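Local coordinates for protein putative glycosidase ph117-related (Bacteroides thetaiotaomicron, PDB 5A7V) that probably binds and processes mannosides as a member of glycoside hydrolase family 130, related to the beta-1,4-mannooligosaccharide phosphorylases, at residues A[336-350]-A[359-371]. Numbering follows the deposited sequence. Where two conformers were deposited one is given.
Sequences FEKSGQYVDGTVFIE and WYLYYGCADSKVG. With MAN (alpha-D-mannopyranose), chain E.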
# COMPACT_ATOMS: atom_id res chain seq x y z
N PHE A 336 12.42 12.56 7.08
CA PHE A 336 12.35 11.87 5.80
C PHE A 336 10.93 11.37 5.48
O PHE A 336 10.68 10.95 4.32
CB PHE A 336 13.38 10.72 5.77
CG PHE A 336 13.33 9.86 6.99
CD1 PHE A 336 12.39 8.84 7.08
CD2 PHE A 336 14.17 10.08 8.08
CE1 PHE A 336 12.28 8.09 8.22
CE2 PHE A 336 14.07 9.36 9.24
CZ PHE A 336 13.12 8.33 9.32
N GLU A 337 10.00 11.48 6.45
CA GLU A 337 8.56 11.32 6.19
C GLU A 337 7.94 12.65 5.73
O GLU A 337 7.04 12.70 4.91
CB GLU A 337 7.84 10.79 7.40
CG GLU A 337 8.38 9.46 7.92
CD GLU A 337 7.91 9.05 9.30
OE1 GLU A 337 7.29 9.89 10.03
OE2 GLU A 337 8.13 7.85 9.71
N LYS A 338 8.41 13.74 6.37
CA LYS A 338 7.80 15.07 6.15
C LYS A 338 8.09 15.66 4.79
O LYS A 338 7.35 16.50 4.32
CB LYS A 338 8.21 16.03 7.28
CG LYS A 338 7.52 15.71 8.60
CD LYS A 338 7.96 16.62 9.76
CE LYS A 338 7.14 17.91 9.84
NZ LYS A 338 5.62 17.74 10.04
N SER A 339 9.24 15.31 4.20
CA SER A 339 9.62 15.84 2.88
C SER A 339 10.57 14.89 2.17
O SER A 339 11.37 14.21 2.81
CB SER A 339 10.25 17.22 3.01
OG SER A 339 10.15 17.86 1.74
N GLY A 340 10.50 14.89 0.85
CA GLY A 340 11.31 13.99 0.01
C GLY A 340 10.98 14.29 -1.42
O GLY A 340 10.60 15.41 -1.79
N GLN A 341 11.01 13.25 -2.25
CA GLN A 341 10.61 13.39 -3.63
C GLN A 341 9.21 13.99 -3.70
O GLN A 341 8.94 14.79 -4.61
CB GLN A 341 10.63 12.00 -4.33
CG GLN A 341 10.12 12.12 -5.76
CD GLN A 341 10.10 10.88 -6.63
OE1 GLN A 341 9.93 11.06 -7.84
NE2 GLN A 341 10.19 9.69 -6.08
N TYR A 342 8.32 13.51 -2.83
CA TYR A 342 7.01 14.13 -2.64
C TYR A 342 7.17 15.17 -1.52
O TYR A 342 7.28 14.83 -0.34
CB TYR A 342 5.93 13.08 -2.32
CG TYR A 342 4.54 13.66 -2.23
CD1 TYR A 342 3.78 13.92 -3.38
CD2 TYR A 342 4.00 13.99 -0.98
CE1 TYR A 342 2.53 14.51 -3.31
CE2 TYR A 342 2.73 14.59 -0.89
CZ TYR A 342 2.00 14.86 -2.04
OH TYR A 342 0.76 15.45 -2.00
N VAL A 343 7.25 16.43 -1.92
CA VAL A 343 7.73 17.48 -1.02
C VAL A 343 6.81 17.75 0.15
O VAL A 343 7.26 18.16 1.24
CB VAL A 343 8.14 18.76 -1.80
CG1 VAL A 343 6.94 19.40 -2.41
CG2 VAL A 343 8.91 19.73 -0.91
N ASP A 344 5.52 17.48 -0.03
CA ASP A 344 4.55 17.74 1.02
C ASP A 344 4.46 16.62 2.09
O ASP A 344 3.72 16.79 3.06
CB ASP A 344 3.18 18.01 0.41
CG ASP A 344 3.19 19.26 -0.51
OD1 ASP A 344 3.57 20.34 -0.04
OD2 ASP A 344 2.81 19.17 -1.73
N GLY A 345 5.18 15.49 1.88
CA GLY A 345 5.26 14.45 2.87
C GLY A 345 4.28 13.31 2.71
O GLY A 345 3.14 13.52 2.35
N THR A 346 4.74 12.08 3.02
CA THR A 346 3.83 10.92 3.11
C THR A 346 4.32 9.99 4.19
O THR A 346 5.55 9.85 4.39
CB THR A 346 3.74 10.06 1.81
OG1 THR A 346 4.92 9.26 1.72
CG2 THR A 346 3.53 10.85 0.55
N VAL A 347 3.36 9.25 4.78
CA VAL A 347 3.61 7.92 5.33
C VAL A 347 2.64 7.00 4.59
O VAL A 347 1.48 6.82 4.99
CB VAL A 347 3.49 7.83 6.87
CG1 VAL A 347 4.68 8.52 7.52
CG2 VAL A 347 2.19 8.41 7.41
N PHE A 348 3.08 6.49 3.44
CA PHE A 348 2.18 5.80 2.51
C PHE A 348 2.14 4.31 2.86
O PHE A 348 3.06 3.56 2.53
CB PHE A 348 2.62 6.02 1.07
CG PHE A 348 1.59 5.65 0.06
CD1 PHE A 348 0.53 6.51 -0.25
CD2 PHE A 348 1.62 4.37 -0.55
CE1 PHE A 348 -0.45 6.14 -1.14
CE2 PHE A 348 0.65 4.03 -1.45
CZ PHE A 348 -0.38 4.87 -1.75
N ILE A 349 1.12 3.92 3.62
CA ILE A 349 1.06 2.59 4.19
C ILE A 349 0.64 1.57 3.15
O ILE A 349 -0.29 1.79 2.38
CB ILE A 349 0.20 2.57 5.46
CG1 ILE A 349 -1.26 2.95 5.22
CG2 ILE A 349 0.83 3.42 6.56
CD1 ILE A 349 -2.22 2.45 6.28
N GLU A 350 1.35 0.43 3.16
CA GLU A 350 1.23 -0.46 2.03
C GLU A 350 1.53 -1.93 2.34
O GLU A 350 1.03 -2.79 1.58
CB GLU A 350 2.12 0.04 0.91
CG GLU A 350 1.90 -0.59 -0.44
CD GLU A 350 2.62 0.15 -1.55
OE1 GLU A 350 2.72 1.40 -1.52
OE2 GLU A 350 3.08 -0.47 -2.55
N TRP A 359 2.21 -6.81 14.79
CA TRP A 359 1.94 -6.31 13.48
C TRP A 359 3.03 -5.35 13.02
O TRP A 359 3.19 -4.25 13.59
CB TRP A 359 0.60 -5.62 13.41
CG TRP A 359 -0.60 -6.57 13.45
CD1 TRP A 359 -1.44 -6.84 14.51
CD2 TRP A 359 -1.09 -7.34 12.33
NE1 TRP A 359 -2.42 -7.73 14.10
CE2 TRP A 359 -2.24 -8.03 12.77
CE3 TRP A 359 -0.71 -7.45 10.99
CZ2 TRP A 359 -3.00 -8.82 11.90
CZ3 TRP A 359 -1.43 -8.25 10.14
CH2 TRP A 359 -2.57 -8.94 10.60
N TYR A 360 3.75 -5.71 11.97
CA TYR A 360 4.81 -4.92 11.36
C TYR A 360 4.25 -4.19 10.15
O TYR A 360 3.75 -4.81 9.23
CB TYR A 360 5.99 -5.80 10.95
CG TYR A 360 6.75 -6.40 12.10
CD1 TYR A 360 6.24 -7.44 12.87
CD2 TYR A 360 8.03 -5.97 12.43
CE1 TYR A 360 6.95 -7.95 13.95
CE2 TYR A 360 8.75 -6.52 13.48
CZ TYR A 360 8.20 -7.51 14.25
OH TYR A 360 8.92 -8.05 15.32
N LEU A 361 4.30 -2.85 10.18
CA LEU A 361 3.78 -1.96 9.13
C LEU A 361 4.92 -1.41 8.32
O LEU A 361 5.91 -0.92 8.92
CB LEU A 361 3.03 -0.82 9.83
CG LEU A 361 2.34 0.20 8.92
CD1 LEU A 361 1.19 -0.38 8.15
CD2 LEU A 361 1.88 1.35 9.79
N TYR A 362 4.80 -1.46 7.00
CA TYR A 362 5.82 -0.96 6.06
C TYR A 362 5.19 0.11 5.18
O TYR A 362 4.06 -0.06 4.69
CB TYR A 362 6.42 -2.12 5.21
CG TYR A 362 7.22 -3.05 6.11
CD1 TYR A 362 8.53 -2.79 6.39
CD2 TYR A 362 6.64 -4.18 6.69
CE1 TYR A 362 9.26 -3.57 7.27
CE2 TYR A 362 7.35 -4.94 7.59
CZ TYR A 362 8.66 -4.64 7.89
OH TYR A 362 9.34 -5.40 8.83
N TYR A 363 5.91 1.22 5.02
CA TYR A 363 5.34 2.38 4.37
C TYR A 363 6.40 3.16 3.58
O TYR A 363 7.60 3.14 3.90
CB TYR A 363 4.62 3.29 5.39
CG TYR A 363 5.47 3.73 6.54
CD1 TYR A 363 5.62 2.97 7.68
CD2 TYR A 363 6.16 4.97 6.50
CE1 TYR A 363 6.43 3.41 8.75
CE2 TYR A 363 6.93 5.39 7.55
CZ TYR A 363 7.05 4.65 8.69
OH TYR A 363 7.80 5.07 9.76
N GLY A 364 5.93 3.86 2.55
CA GLY A 364 6.78 4.86 1.88
C GLY A 364 6.92 6.14 2.69
O GLY A 364 5.95 6.59 3.30
N CYS A 365 8.12 6.70 2.64
CA CYS A 365 8.43 7.97 3.32
C CYS A 365 8.67 9.03 2.27
O CYS A 365 9.76 9.05 1.65
CB CYS A 365 9.68 7.81 4.17
SG CYS A 365 9.56 6.56 5.50
N ALA A 366 7.67 9.87 2.06
CA ALA A 366 7.77 11.00 1.13
C ALA A 366 8.28 10.60 -0.26
O ALA A 366 8.98 11.37 -0.92
CB ALA A 366 8.58 12.15 1.72
N ASP A 367 7.83 9.43 -0.75
CA ASP A 367 8.24 8.90 -2.05
C ASP A 367 9.77 8.74 -2.21
O ASP A 367 10.28 8.74 -3.32
CB ASP A 367 7.65 9.66 -3.26
CG ASP A 367 6.14 9.61 -3.42
OD1 ASP A 367 5.41 9.01 -2.60
OD2 ASP A 367 5.68 10.18 -4.47
N SER A 368 10.47 8.55 -1.08
CA SER A 368 11.93 8.50 -1.09
C SER A 368 12.58 7.32 -0.36
O SER A 368 13.63 6.85 -0.81
CB SER A 368 12.52 9.82 -0.58
OG SER A 368 12.36 10.84 -1.59
N LYS A 369 12.02 6.94 0.79
CA LYS A 369 12.57 5.90 1.66
C LYS A 369 11.49 4.88 2.02
O LYS A 369 10.28 5.18 1.88
CB LYS A 369 13.21 6.49 2.95
CG LYS A 369 14.20 7.67 2.72
CD LYS A 369 15.48 7.16 2.11
CE LYS A 369 16.73 8.04 2.18
NZ LYS A 369 16.63 9.25 1.37
N VAL A 370 11.91 3.77 2.62
CA VAL A 370 10.98 2.83 3.26
C VAL A 370 11.14 2.92 4.78
O VAL A 370 12.28 2.83 5.29
CB VAL A 370 11.23 1.36 2.83
CG1 VAL A 370 10.30 0.39 3.58
CG2 VAL A 370 11.04 1.22 1.32
N GLY A 371 10.01 3.04 5.48
CA GLY A 371 9.99 3.03 6.92
C GLY A 371 9.18 1.85 7.43
O GLY A 371 8.37 1.26 6.69
C1 MAN E . -0.31 8.39 -5.37
C2 MAN E . 0.11 7.06 -4.72
C3 MAN E . 1.62 6.76 -4.65
C4 MAN E . 2.41 8.01 -4.23
C5 MAN E . 1.52 9.24 -4.00
C6 MAN E . 2.33 10.53 -3.74
O1 MAN E . -1.67 8.88 -4.88
O2 MAN E . -0.54 6.04 -5.49
O3 MAN E . 2.15 6.34 -5.89
O4 MAN E . 3.14 7.65 -3.07
O5 MAN E . 0.71 9.41 -5.22
O6 MAN E . 3.12 10.84 -4.90
O HOH W 1 5.56 7.55 -0.39
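Glu337 OE2 is gripped twice: Tyr363 OH donates to it over 2.8 Å, nearly along its C-O axis, and Arg44 adds a salt bridge. Tyr363 also lies alongside Val347, whose CG1 rests against ring atom CE2. Between these segments the strands pair antiparallel, with Phe348 N bonding to a lone pair of Gly364 O (2.9 Å) and Gly364 N returning the bond to Phe348 O. Farther along, Ile349 CG2 packs on Leu361 CD2.

Beyond Cys365 the 359-371 chain turns tightly, and the loop around Gln341 holds that turn. Gln341 N donates to Ser368 OG (2.8 Å), while its extended side chain, with CG anti to the backbone N (chi1 176°), carries NE2 to Asp367 O (2.9 Å). Tyr342 N reaches Ala366 O from above the carbonyl plane. One water accepts hydrogen bonds from Asp367 N and Thr346 OG1 and donates one to Asp367 OD1. Asp367 OD1 also accepts from mannose O4 and Asp367 OD2 from mannose O6, both at 2.7 Å. Tyr342 lays a ring face over the sugar's C6, and Phe348 lays one over C3. The hairpin belongs to a three-stranded antiparallel blade and with its loop lines one side of the mannose pocket, as in GH130 five-bladed beta-propellers, whose active site lies at the central axis.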